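Local structure of intracellular serine protease (Bacillus licheniformis, 4ZOQ) at residues I38-P43 with A98-I103; D55-D60 with Y250-D255; V167-S172 with K197-V202; E222-G227 with V324-G329; T243-T248 with L271-S276. The protein probably acts as a subtilisin-like serine endopeptidase that cuts lanthipeptide precursors at a specific sequence. All blocks are in the same frame, centred on the assembly; numbering follows the deposited sequence.

Contact 1. Residues I38-P43 with A98-I103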
# COMPACT_ATOMS: atom_id res chain seq x y z
N ILE B 38 -19.27 11.99 10.96
CA ILE B 38 -18.28 12.50 11.90
C ILE B 38 -17.12 13.11 11.11
O ILE B 38 -16.71 14.24 11.35
CB ILE B 38 -17.72 11.39 12.83
CG1 ILE B 38 -18.85 10.62 13.54
CG2 ILE B 38 -16.72 11.97 13.83
CD1 ILE B 38 -19.70 11.49 14.42
N GLU B 39 -16.59 12.35 10.16
CA GLU B 39 -15.53 12.81 9.29
C GLU B 39 -15.54 11.92 8.06
O GLU B 39 -15.16 10.75 8.10
CB GLU B 39 -14.17 12.80 10.00
CG GLU B 39 -13.01 13.26 9.09
CD GLU B 39 -13.22 14.67 8.52
OE1 GLU B 39 -13.38 14.80 7.28
OE2 GLU B 39 -13.21 15.66 9.29
N ARG B 40 -15.87 12.53 6.94
CA ARG B 40 -15.99 11.82 5.69
C ARG B 40 -14.70 11.94 4.90
O ARG B 40 -14.58 11.35 3.82
CB ARG B 40 -17.19 12.37 4.92
CG ARG B 40 -17.94 11.36 4.08
CD ARG B 40 -19.31 11.91 3.61
NE ARG B 40 -20.06 10.87 2.91
CZ ARG B 40 -19.82 10.51 1.65
NH1 ARG B 40 -18.87 11.13 0.96
NH2 ARG B 40 -20.53 9.55 1.07
N GLY B 41 -13.74 12.71 5.43
CA GLY B 41 -12.48 12.97 4.74
C GLY B 41 -12.44 14.27 3.95
O GLY B 41 -13.48 14.76 3.48
N HIS B 42 -11.25 14.84 3.81
CA HIS B 42 -11.07 16.07 3.02
C HIS B 42 -10.55 15.77 1.63
O HIS B 42 -9.60 15.02 1.48
CB HIS B 42 -10.12 17.06 3.72
CG HIS B 42 -10.66 17.63 4.99
ND1 HIS B 42 -9.98 18.57 5.74
CD2 HIS B 42 -11.81 17.38 5.67
CE1 HIS B 42 -10.68 18.88 6.82
NE2 HIS B 42 -11.79 18.16 6.80
N PRO B 43 -11.19 16.35 0.61
CA PRO B 43 -10.68 16.21 -0.76
C PRO B 43 -9.22 16.63 -0.90
O PRO B 43 -8.57 16.09 -1.79
CB PRO B 43 -11.59 17.15 -1.57
CG PRO B 43 -12.85 17.19 -0.81
CD PRO B 43 -12.49 17.06 0.64
N ALA B 98 -13.02 6.36 3.92
CA ALA B 98 -12.83 7.79 3.75
C ALA B 98 -13.24 8.20 2.35
O ALA B 98 -12.39 8.37 1.47
CB ALA B 98 -11.40 8.16 3.99
N PRO B 99 -14.55 8.32 2.13
CA PRO B 99 -15.04 8.47 0.75
C PRO B 99 -14.67 9.79 0.09
O PRO B 99 -14.68 9.84 -1.13
CB PRO B 99 -16.58 8.32 0.90
CG PRO B 99 -16.87 8.39 2.36
CD PRO B 99 -15.63 8.00 3.09
N ASP B 100 -14.27 10.80 0.84
CA ASP B 100 -13.98 12.09 0.22
C ASP B 100 -12.49 12.44 0.11
O ASP B 100 -12.17 13.45 -0.51
CB ASP B 100 -14.70 13.19 1.00
CG ASP B 100 -16.19 13.19 0.76
OD1 ASP B 100 -16.58 12.76 -0.34
OD2 ASP B 100 -16.97 13.56 1.69
N VAL B 101 -11.58 11.63 0.67
CA VAL B 101 -10.15 11.93 0.49
C VAL B 101 -9.76 11.67 -0.94
O VAL B 101 -10.38 10.86 -1.63
CB VAL B 101 -9.24 11.12 1.41
CG1 VAL B 101 -9.41 11.59 2.85
CG2 VAL B 101 -9.49 9.64 1.26
N THR B 102 -8.73 12.38 -1.42
CA THR B 102 -8.36 12.21 -2.82
C THR B 102 -7.47 10.98 -2.95
O THR B 102 -6.67 10.69 -2.06
CB THR B 102 -7.66 13.48 -3.37
OG1 THR B 102 -8.61 14.56 -3.44
CG2 THR B 102 -7.09 13.24 -4.75
N ILE B 103 -7.63 10.23 -4.04
CA ILE B 103 -6.79 9.06 -4.23
C ILE B 103 -5.99 9.23 -5.52
O ILE B 103 -6.56 9.43 -6.57
CB ILE B 103 -7.62 7.75 -4.31
CG1 ILE B 103 -8.33 7.44 -2.99
CG2 ILE B 103 -6.74 6.57 -4.69
CD1 ILE B 103 -9.43 6.37 -3.13
O HOH W 1 -16.50 15.59 3.50

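Contact 2. Residues D55-D60 with Y250-D255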
# COMPACT_ATOMS: atom_id res chain seq x y z
N ASP B 55 -9.02 2.02 -12.06
CA ASP B 55 -10.20 2.17 -12.88
C ASP B 55 -10.80 3.55 -12.63
O ASP B 55 -11.65 3.74 -11.75
CB ASP B 55 -11.18 1.04 -12.56
CG ASP B 55 -12.36 1.01 -13.50
OD1 ASP B 55 -12.17 1.33 -14.69
OD2 ASP B 55 -13.46 0.64 -13.04
N LEU B 56 -10.34 4.52 -13.42
CA LEU B 56 -10.55 5.95 -13.21
C LEU B 56 -12.01 6.40 -13.23
O LEU B 56 -12.35 7.45 -12.68
CB LEU B 56 -9.76 6.75 -14.26
CG LEU B 56 -8.26 6.48 -14.22
CD1 LEU B 56 -7.55 7.13 -15.40
CD2 LEU B 56 -7.70 7.01 -12.91
N ASP B 57 -12.86 5.64 -13.90
CA ASP B 57 -14.23 6.07 -14.00
C ASP B 57 -15.21 5.13 -13.27
O ASP B 57 -16.42 5.14 -13.53
CB ASP B 57 -14.61 6.19 -15.49
CG ASP B 57 -15.76 7.15 -15.74
OD1 ASP B 57 -15.82 8.18 -15.03
OD2 ASP B 57 -16.60 6.86 -16.62
N HIS B 58 -14.70 4.35 -12.32
CA HIS B 58 -15.54 3.53 -11.46
C HIS B 58 -16.50 4.44 -10.70
O HIS B 58 -16.07 5.45 -10.13
CB HIS B 58 -14.71 2.67 -10.49
CG HIS B 58 -15.49 1.60 -9.78
ND1 HIS B 58 -16.40 1.88 -8.78
CD2 HIS B 58 -15.52 0.26 -9.96
CE1 HIS B 58 -16.95 0.75 -8.36
NE2 HIS B 58 -16.43 -0.25 -9.05
N PRO B 59 -17.81 4.12 -10.71
CA PRO B 59 -18.84 4.98 -10.11
C PRO B 59 -18.51 5.38 -8.68
O PRO B 59 -18.76 6.52 -8.26
CB PRO B 59 -20.10 4.10 -10.13
CG PRO B 59 -19.85 3.08 -11.17
CD PRO B 59 -18.36 2.85 -11.21
N ASP B 60 -17.91 4.46 -7.93
CA ASP B 60 -17.60 4.74 -6.54
C ASP B 60 -16.31 5.53 -6.36
O ASP B 60 -16.16 6.24 -5.37
CB ASP B 60 -17.54 3.43 -5.77
CG ASP B 60 -18.86 2.70 -5.76
OD1 ASP B 60 -19.91 3.38 -5.71
OD2 ASP B 60 -18.84 1.46 -5.80
N TYR B 250 -14.19 -3.39 -8.11
CA TYR B 250 -13.49 -4.12 -9.15
C TYR B 250 -13.76 -3.36 -10.46
O TYR B 250 -14.84 -2.75 -10.58
CB TYR B 250 -13.97 -5.57 -9.18
CG TYR B 250 -13.01 -6.54 -9.84
CD1 TYR B 250 -11.75 -6.81 -9.28
CD2 TYR B 250 -13.39 -7.24 -10.99
CE1 TYR B 250 -10.88 -7.71 -9.87
CE2 TYR B 250 -12.53 -8.15 -11.58
CZ TYR B 250 -11.28 -8.38 -11.02
OH TYR B 250 -10.44 -9.27 -11.61
N PRO B 251 -12.77 -3.31 -11.38
CA PRO B 251 -12.94 -2.51 -12.60
C PRO B 251 -14.27 -2.83 -13.29
O PRO B 251 -14.57 -3.98 -13.60
CB PRO B 251 -11.75 -2.92 -13.46
CG PRO B 251 -10.70 -3.34 -12.47
CD PRO B 251 -11.47 -4.02 -11.36
N LYS B 252 -15.09 -1.80 -13.48
CA LYS B 252 -16.47 -2.03 -13.87
C LYS B 252 -16.58 -2.71 -15.24
O LYS B 252 -17.52 -3.45 -15.50
CB LYS B 252 -17.24 -0.71 -13.86
CG LYS B 252 -17.42 -0.12 -15.23
CD LYS B 252 -17.80 1.35 -15.22
CE LYS B 252 -16.60 2.23 -14.98
NZ LYS B 252 -17.07 3.63 -14.86
N GLY B 253 -15.61 -2.48 -16.11
CA GLY B 253 -15.67 -3.07 -17.43
C GLY B 253 -14.98 -4.41 -17.50
O GLY B 253 -14.72 -4.92 -18.58
N LYS B 254 -14.67 -4.99 -16.34
CA LYS B 254 -13.95 -6.26 -16.29
C LYS B 254 -14.90 -7.30 -15.73
O LYS B 254 -15.70 -6.98 -14.86
CB LYS B 254 -12.68 -6.10 -15.44
CG LYS B 254 -11.67 -7.23 -15.58
CD LYS B 254 -10.52 -7.13 -14.57
CE LYS B 254 -9.64 -8.39 -14.64
NZ LYS B 254 -8.52 -8.24 -15.61
N ASP B 255 -14.88 -8.53 -16.25
CA ASP B 255 -15.75 -9.58 -15.71
C ASP B 255 -15.28 -9.98 -14.32
O ASP B 255 -14.09 -10.16 -14.10
CB ASP B 255 -15.75 -10.83 -16.60
CG ASP B 255 -16.49 -10.64 -17.92
OD1 ASP B 255 -17.44 -9.81 -18.03
OD2 ASP B 255 -16.14 -11.38 -18.86
O HOH W 2 -13.52 -0.93 -16.31

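Contact 3. Residues V167-S172 with K197-V202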
# COMPACT_ATOMS: atom_id res chain seq x y z
N VAL B 167 5.18 12.07 6.02
CA VAL B 167 4.24 11.26 5.24
C VAL B 167 4.19 9.82 5.74
O VAL B 167 5.21 9.13 5.80
CB VAL B 167 4.62 11.24 3.76
CG1 VAL B 167 3.61 10.46 3.00
CG2 VAL B 167 4.74 12.65 3.23
N LEU B 168 2.98 9.36 6.10
CA LEU B 168 2.78 7.99 6.55
C LEU B 168 2.81 7.03 5.39
O LEU B 168 2.31 7.34 4.30
CB LEU B 168 1.44 7.87 7.27
CG LEU B 168 1.49 8.65 8.57
CD1 LEU B 168 0.10 8.99 9.02
CD2 LEU B 168 2.22 7.81 9.61
N VAL B 169 3.46 5.89 5.60
CA VAL B 169 3.53 4.83 4.60
C VAL B 169 3.02 3.52 5.19
O VAL B 169 3.59 2.99 6.14
CB VAL B 169 4.98 4.64 4.08
CG1 VAL B 169 5.03 3.55 3.01
CG2 VAL B 169 5.54 5.97 3.55
N PHE B 170 1.96 2.99 4.61
CA PHE B 170 1.35 1.77 5.08
C PHE B 170 1.61 0.69 4.04
O PHE B 170 1.54 0.97 2.85
CB PHE B 170 -0.14 1.97 5.31
CG PHE B 170 -0.44 2.98 6.37
CD1 PHE B 170 -0.41 2.62 7.71
CD2 PHE B 170 -0.66 4.30 6.04
CE1 PHE B 170 -0.65 3.55 8.69
CE2 PHE B 170 -0.91 5.24 7.01
CZ PHE B 170 -0.90 4.86 8.34
N SER B 171 1.94 -0.52 4.50
CA SER B 171 2.27 -1.60 3.59
C SER B 171 1.64 -2.92 4.01
O SER B 171 1.52 -3.20 5.19
CB SER B 171 3.80 -1.76 3.54
OG SER B 171 4.17 -2.43 2.36
N SER B 172 1.27 -3.75 3.05
CA SER B 172 0.73 -5.07 3.37
C SER B 172 1.83 -6.01 3.86
O SER B 172 2.96 -5.99 3.34
CB SER B 172 0.01 -5.66 2.17
OG SER B 172 0.83 -5.62 1.03
N LYS B 197 12.11 0.35 8.36
CA LYS B 197 11.80 1.36 9.34
C LYS B 197 11.01 2.51 8.67
O LYS B 197 11.21 2.79 7.47
CB LYS B 197 13.09 1.86 9.99
CG LYS B 197 12.89 2.60 11.28
CD LYS B 197 14.24 3.13 11.80
CE LYS B 197 14.16 3.55 13.25
NZ LYS B 197 13.32 4.75 13.39
N HIS B 198 10.08 3.09 9.43
CA HIS B 198 9.16 4.14 8.98
C HIS B 198 8.09 3.62 7.98
O HIS B 198 7.30 4.38 7.42
CB HIS B 198 9.93 5.31 8.37
CG HIS B 198 11.00 5.85 9.26
ND1 HIS B 198 10.74 6.43 10.48
CD2 HIS B 198 12.35 5.90 9.09
CE1 HIS B 198 11.88 6.81 11.03
NE2 HIS B 198 12.87 6.50 10.21
N VAL B 199 8.06 2.32 7.74
CA VAL B 199 6.96 1.73 7.01
C VAL B 199 6.07 0.93 7.99
O VAL B 199 6.57 0.12 8.79
CB VAL B 199 7.46 0.81 5.88
CG1 VAL B 199 6.30 0.08 5.26
CG2 VAL B 199 8.25 1.62 4.82
N VAL B 200 4.77 1.19 7.97
CA VAL B 200 3.82 0.53 8.87
C VAL B 200 3.31 -0.78 8.24
O VAL B 200 2.50 -0.76 7.30
CB VAL B 200 2.63 1.45 9.16
CG1 VAL B 200 1.64 0.79 10.12
CG2 VAL B 200 3.11 2.80 9.72
N SER B 201 3.75 -1.91 8.78
CA SER B 201 3.36 -3.20 8.22
C SER B 201 1.98 -3.67 8.74
O SER B 201 1.76 -3.73 9.94
CB SER B 201 4.44 -4.23 8.53
OG SER B 201 4.14 -5.45 7.93
N VAL B 202 1.05 -3.98 7.83
CA VAL B 202 -0.33 -4.28 8.21
C VAL B 202 -0.76 -5.72 7.81
O VAL B 202 -0.68 -6.10 6.63
CB VAL B 202 -1.33 -3.26 7.57
CG1 VAL B 202 -2.77 -3.55 7.96
CG2 VAL B 202 -0.95 -1.82 7.90
O HOH W 3 4.91 5.80 8.23

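Contact 4. Residues E222-G227 with V324-G329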
# COMPACT_ATOMS: atom_id res chain seq x y z
N GLU B 222 2.50 -4.05 12.74
CA GLU B 222 2.11 -2.98 13.65
C GLU B 222 0.63 -2.92 13.89
O GLU B 222 0.18 -2.55 14.98
CB GLU B 222 2.55 -1.61 13.14
CG GLU B 222 4.01 -1.39 13.29
CD GLU B 222 4.37 0.06 13.27
OE1 GLU B 222 3.76 0.81 14.06
OE2 GLU B 222 5.22 0.45 12.43
N PHE B 223 -0.12 -3.23 12.84
CA PHE B 223 -1.56 -3.20 12.92
C PHE B 223 -2.15 -4.32 12.10
O PHE B 223 -1.51 -4.95 11.27
CB PHE B 223 -2.15 -1.90 12.42
CG PHE B 223 -1.74 -0.70 13.18
CD1 PHE B 223 -2.27 -0.43 14.44
CD2 PHE B 223 -0.85 0.22 12.61
CE1 PHE B 223 -1.90 0.69 15.12
CE2 PHE B 223 -0.49 1.35 13.28
CZ PHE B 223 -1.01 1.60 14.55
N THR B 224 -3.44 -4.49 12.32
CA THR B 224 -4.24 -5.44 11.63
C THR B 224 -5.52 -4.75 11.13
O THR B 224 -5.92 -3.70 11.65
CB THR B 224 -4.46 -6.63 12.61
OG1 THR B 224 -3.63 -7.74 12.22
CG2 THR B 224 -5.84 -7.03 12.72
N ALA B 225 -6.12 -5.29 10.07
CA ALA B 225 -7.43 -4.80 9.63
C ALA B 225 -8.22 -5.96 9.00
O ALA B 225 -7.63 -6.96 8.57
CB ALA B 225 -7.28 -3.63 8.66
N PRO B 226 -9.56 -5.85 8.98
CA PRO B 226 -10.33 -6.98 8.45
C PRO B 226 -10.20 -7.20 6.93
O PRO B 226 -10.85 -6.54 6.13
CB PRO B 226 -11.78 -6.62 8.84
CG PRO B 226 -11.78 -5.15 9.11
CD PRO B 226 -10.42 -4.84 9.64
N GLY B 227 -9.34 -8.14 6.57
CA GLY B 227 -9.16 -8.53 5.18
C GLY B 227 -9.77 -9.89 4.83
O GLY B 227 -9.61 -10.35 3.71
N VAL B 324 3.35 -10.43 18.03
CA VAL B 324 3.85 -10.87 16.74
C VAL B 324 2.72 -11.20 15.73
O VAL B 324 2.94 -11.20 14.51
CB VAL B 324 4.79 -12.10 16.98
CG1 VAL B 324 4.82 -13.07 15.84
CG2 VAL B 324 6.19 -11.64 17.37
N ILE B 325 1.50 -11.39 16.20
CA ILE B 325 0.39 -11.72 15.30
C ILE B 325 -0.41 -10.48 14.81
O ILE B 325 -0.60 -10.28 13.62
CB ILE B 325 -0.57 -12.70 15.99
CG1 ILE B 325 0.18 -14.00 16.34
CG2 ILE B 325 -1.78 -13.01 15.12
CD1 ILE B 325 -0.66 -14.97 17.21
N TYR B 326 -0.80 -9.64 15.75
CA TYR B 326 -1.66 -8.50 15.50
C TYR B 326 -0.96 -7.16 15.59
O TYR B 326 -1.59 -6.14 15.37
CB TYR B 326 -2.82 -8.46 16.52
CG TYR B 326 -3.65 -9.69 16.51
CD1 TYR B 326 -4.71 -9.83 15.61
CD2 TYR B 326 -3.37 -10.74 17.38
CE1 TYR B 326 -5.46 -10.96 15.61
CE2 TYR B 326 -4.12 -11.87 17.38
CZ TYR B 326 -5.15 -11.98 16.50
OH TYR B 326 -5.89 -13.13 16.49
N GLY B 327 0.31 -7.13 15.98
CA GLY B 327 0.95 -5.84 16.26
C GLY B 327 0.23 -5.14 17.42
O GLY B 327 -0.19 -5.78 18.38
N TYR B 328 0.03 -3.83 17.31
CA TYR B 328 -0.72 -3.10 18.34
C TYR B 328 -2.18 -3.50 18.34
O TYR B 328 -2.92 -3.13 19.24
CB TYR B 328 -0.63 -1.58 18.13
CG TYR B 328 0.75 -1.02 18.33
CD1 TYR B 328 1.34 -0.99 19.59
CD2 TYR B 328 1.49 -0.54 17.25
CE1 TYR B 328 2.60 -0.48 19.78
CE2 TYR B 328 2.77 -0.04 17.43
CZ TYR B 328 3.32 -0.01 18.70
OH TYR B 328 4.59 0.49 18.90
N GLY B 329 -2.63 -4.18 17.28
CA GLY B 329 -4.00 -4.68 17.23
C GLY B 329 -4.79 -4.23 16.01
O GLY B 329 -4.25 -3.68 15.02

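Contact 5. Residues T243-T248 with L271-S276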
# COMPACT_ATOMS: atom_id res chain seq x y z
N THR B 243 -19.30 -15.32 3.74
CA THR B 243 -19.42 -14.24 4.71
C THR B 243 -18.10 -13.90 5.38
O THR B 243 -18.01 -12.89 6.08
CB THR B 243 -20.45 -14.61 5.84
OG1 THR B 243 -20.02 -15.81 6.51
CG2 THR B 243 -21.85 -14.81 5.26
N ASP B 244 -17.08 -14.72 5.16
CA ASP B 244 -15.74 -14.45 5.67
C ASP B 244 -14.90 -13.66 4.70
O ASP B 244 -13.84 -13.17 5.08
CB ASP B 244 -15.02 -15.75 6.06
CG ASP B 244 -15.41 -16.25 7.46
OD1 ASP B 244 -16.09 -15.50 8.18
OD2 ASP B 244 -15.06 -17.40 7.84
N LEU B 245 -15.39 -13.54 3.46
CA LEU B 245 -14.73 -12.73 2.42
C LEU B 245 -15.16 -11.26 2.49
O LEU B 245 -16.15 -10.94 3.16
CB LEU B 245 -15.06 -13.31 1.04
CG LEU B 245 -14.44 -14.68 0.67
CD1 LEU B 245 -15.12 -15.34 -0.56
CD2 LEU B 245 -12.93 -14.47 0.40
N VAL B 246 -14.45 -10.38 1.79
CA VAL B 246 -14.79 -8.97 1.84
C VAL B 246 -15.10 -8.44 0.45
O VAL B 246 -14.50 -8.88 -0.54
CB VAL B 246 -13.64 -8.12 2.51
CG1 VAL B 246 -13.46 -8.57 3.95
CG2 VAL B 246 -12.31 -8.19 1.73
N LEU B 247 -16.06 -7.52 0.36
CA LEU B 247 -16.37 -6.93 -0.94
C LEU B 247 -15.29 -5.93 -1.35
O LEU B 247 -14.75 -5.20 -0.51
CB LEU B 247 -17.75 -6.27 -0.94
CG LEU B 247 -18.39 -6.12 -2.33
CD1 LEU B 247 -18.67 -7.49 -2.91
CD2 LEU B 247 -19.66 -5.29 -2.31
N THR B 248 -15.00 -5.89 -2.64
CA THR B 248 -14.06 -4.93 -3.23
C THR B 248 -14.69 -4.23 -4.43
O THR B 248 -15.53 -4.80 -5.16
CB THR B 248 -12.78 -5.63 -3.71
OG1 THR B 248 -13.11 -6.62 -4.72
CG2 THR B 248 -12.08 -6.32 -2.58
N LEU B 271 -15.75 -10.30 -4.60
CA LEU B 271 -15.48 -10.86 -3.31
C LEU B 271 -14.02 -11.30 -3.29
O LEU B 271 -13.55 -12.00 -4.20
CB LEU B 271 -16.43 -12.03 -3.07
CG LEU B 271 -17.18 -12.09 -1.76
CD1 LEU B 271 -17.82 -10.74 -1.43
CD2 LEU B 271 -18.24 -13.15 -1.94
N SER B 272 -13.30 -10.92 -2.26
CA SER B 272 -11.87 -11.18 -2.21
C SER B 272 -11.36 -11.21 -0.77
O SER B 272 -12.15 -11.20 0.18
CB SER B 272 -11.15 -10.09 -3.03
OG SER B 272 -9.78 -10.39 -3.26
N TYR B 273 -10.04 -11.23 -0.62
CA TYR B 273 -9.38 -11.24 0.68
C TYR B 273 -7.90 -10.85 0.54
O TYR B 273 -7.36 -10.92 -0.55
CB TYR B 273 -9.54 -12.62 1.34
CG TYR B 273 -8.67 -13.72 0.74
CD1 TYR B 273 -7.32 -13.83 1.05
CD2 TYR B 273 -9.21 -14.63 -0.17
CE1 TYR B 273 -6.52 -14.83 0.48
CE2 TYR B 273 -8.42 -15.64 -0.74
CZ TYR B 273 -7.07 -15.73 -0.41
OH TYR B 273 -6.29 -16.73 -0.96
N GLY B 274 -7.25 -10.52 1.64
CA GLY B 274 -5.81 -10.31 1.64
C GLY B 274 -5.31 -9.12 2.44
O GLY B 274 -6.08 -8.16 2.76
N THR B 275 -4.02 -9.19 2.82
CA THR B 275 -3.36 -8.08 3.49
C THR B 275 -3.35 -6.85 2.56
O THR B 275 -3.29 -5.70 3.01
CB THR B 275 -1.89 -8.39 3.93
OG1 THR B 275 -1.13 -8.86 2.82
CG2 THR B 275 -1.84 -9.45 5.05
N SER B 276 -3.42 -7.08 1.26
CA SER B 276 -3.45 -5.93 0.35
C SER B 276 -4.75 -5.15 0.50
O SER B 276 -4.88 -4.03 0.04
CB SER B 276 -3.30 -6.40 -1.10
OG SER B 276 -4.46 -7.09 -1.53

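Contact 1. Residues I38-P43 with A98-I103
The guanidinium of Arg40 has the ring of Pro99 over one face, with Pro99 CG 3.6 Å above the centre of its plane, while the carboxylate of Asp100 meets its edge. Chain and proline ring cross at about a right angle; the Arg40 chain, extended from CG to NE, also brings its CG within 3.6 Å of Pro99 CG. At the edge a salt bridge joins Arg40 NH1 to Asp100 OD1 at 3.1 Å. The same nitrogen donates to Asp100 OD2, which lies in the guanidinium plane; the nitrogen in turn stands above the carboxylate plane, the two planes being 44° apart. Tyr36 makes a cation-pi contact with the arginine as well. Between the backbones, Asp100 N donates to Arg40 O at 3.0 Å, and Val101 CA directs a CA-H...O contact to His42 O. Gly41 CA lies 3.9 Å from Val101 CG1, close against the Ala98-Val101 type I turn. Water 1 bridges Gly41 O and Asp100 OD2. The contact thus fastens the loop ahead of strand 46-51 to the turn that follows helix 86-97 and leads into strand 102-110. Asp100 OD2 receives both Arg40 NH1 and the water, and the nearby positive charge would be expected to favour the ionised carboxylate and to limit rotation of its side chain.

Contact 2. Residues D55-D60 with Y250-D255
Two type I beta turns meet here, Asp55-His58 and Pro251-Lys254, with the CA atoms of Asp55 and Pro251 5.4 Å apart. Each is closed by its own bond, His58 N to Asp55 O and Lys254 N to Pro251 O. The turns are joined by the carboxylate of Asp55: CG lies opposite the backbone N (chi1 -172°), which carries OD2 across to Lys252 N. That bond measures 3.0 Å and is fairly straight, at 159°, but the donor sits above the carboxylate plane, 43° out of it. Asp55 OD1 takes a bond from water 2, which in turn accepts from Gly253 N. The carboxylate thus serves two successive amides, Lys252 N directly and Gly253 N through the water. His58 turns its edge to the other segment, with CD2 3.1 Å from Tyr250 O in the ring plane. The ring is fixed further by Asp60 N, which donates to ND1 near that plane at 3.1 Å, and by NE2, bonded to Gly268 O; Pro59 CD sits over one face, toward its rim. The Lys252 chain, bent at chi3, passes toward Asp57, but the position of its ammonium is doubtful. The contact joins the loops after strands 46-51 and 246-249 beside helix 86-97, whose Thr88 and Gln89 touch Pro251 and Tyr250, and places the turns near the predicted catalytic site, the Tyr250 and His86 side chains being about 7 Å apart.

Contact 3. Residues V167-S172 with K197-V202
Phe170 and Val200 lie side by side on one face of the sheet, pointing the same way. Phe170 CD1 approaches Val200 CB to 3.6 Å and Val200 CG1 to 3.7 Å. With its CG placed beside the backbone N (chi1 -63°), the phenyl group comes alongside the valine, meeting it obliquely, whereas Val202 CG2 stands farther off, near the plane of the ring at its edge. Val282 of helix 275-297 touches both Phe170 and Val202, and Ala286 also packs on Phe170, so this helix covers that face. On the other face Ser171 CB rests against Val199 CG1 at 3.5 Å. Its hydroxyl bonds to Ile136 O, and that of Ser201 to Glu220. Val169 CG1 and Val199 CG2 meet more loosely near Ala162 and Ala159 of helix 146-164. The side chains are held in step by three backbone bonds: Val200 N to Val169 O at 2.8 Å, Ser171 N to Val200 O at 2.9 Å, and Val202 N to Ser171 O at 2.8 Å. Where the strands part, water 3 links Val169 N to His198 O. Strands 168-172 and 200-205 are neighbouring parallel strands of the central sheet, with helices on both sides, as in the alpha/beta fold of subtilases. Strand 168-172 ends at Ser172, whose side chain is about 5 Å from that of Ser276, the predicted nucleophile.

Contact 4. Residues E222-G227 with V324-G329
A chi1 of -66° sets CG of Tyr328 beside its own backbone N and the ring alongside the Glu222 side chain, the two pointing the same way; Phe223 has much the same first torsion on its strand. Glu222 OE1 lies in the plane of the tyrosine ring, at its edge and 3.6 Å from CE2, with the carboxylate turned 72° from the ring. This oxygen has its polar partner in His307 of helix 303-313. Phe223 CE1 packs on Tyr328 CB at 4.0 Å, and the two rings meet obliquely, their planes 47° apart. Two backbone bonds tie the segments: Tyr328 N to Glu222 O at 2.7 Å and Thr224 N to Gly329 O at 2.9 Å. Both donors stand well above the plane of the carbonyl they reach. Gly329 O also lies at the edge of the Phe223 ring and receives a CA-H...O contact from Phe223 CA. The segment 324-329 forms a type II' turn from Tyr326 to Gly329, closed by Gly329 N to Tyr326 O. Gly327 packs directly on Glu222, with 4.0 Å between their CA atoms, and has a positive phi. Strand 221-226 is one of the two outermost strands of the central sheet within this chain, and the turn bonds to its edge. Glu222 O, Thr224 N and Glu222 OE1 each have a partner, whereas the hydroxyl of Thr224, near Tyr326, is buried without one.

Contact 5. Residues T243-T248 with L271-S276
A two-stranded antiparallel sheet, formed by strands 246-249 and 269-272, joins Val246 to Ser272 just ahead of helix 275-297, which carries the predicted catalytic Ser276. Val246 and Ser272 form its hydrogen-bonded pair: Val246 N donates to Ser272 O, almost straight at 176°, and Ser272 N returns a bond to Val246 O, both 2.9 Å. The buried, close packing centres on Leu271, whose chain crosses those of Leu245 and Leu247 at about right angles. Leu245 CB abuts Leu271 CG at 3.7 Å, and Leu247 CD1 meets Leu271 CD1 at the same distance. Across the sheet Val246 and Thr248 turn to Leu277 and to Met93 of helix 86-97, and Ser272 CB packs 3.9 Å from Thr248 CG2. In contrast to the buried leucines, Tyr273 is partly exposed and shares less surface with the other segment; it offers its ring edge to Leu245, while Tyr229 meets it edge-to-face. Beyond Tyr273 the chain leaves strand 246-249 altogether, through Gly274, which has a positive phi. At this more exposed end, Leu245 CD2 lies 3.8 Å from Tyr273 CD2, close to the plane of the ring.

In the fold
Contacts 3 and 4 are adjacent in the central sheet: Ser201 O and Glu222 N lie 2.9 Å apart, a probable hydrogen bond, and Val200 CG1 packs on Phe223 CD2. Contact 4 passes into contact 5 where Gly227 O lies 3.1 Å from Gly274 N, again a probable hydrogen bond. Contact 5 holds the predicted nucleophile Ser276 and reaches contact 3 through Ser172 CB, 3.4 Å from Thr275 O. Contact 2 continues contact 5 along the chain, and the Tyr250 side chain is about 7 Å from that of His86, also predicted catalytic. Contact 1 stands apart from the annotated sites, its nearest atoms about 6 Å from contact 2.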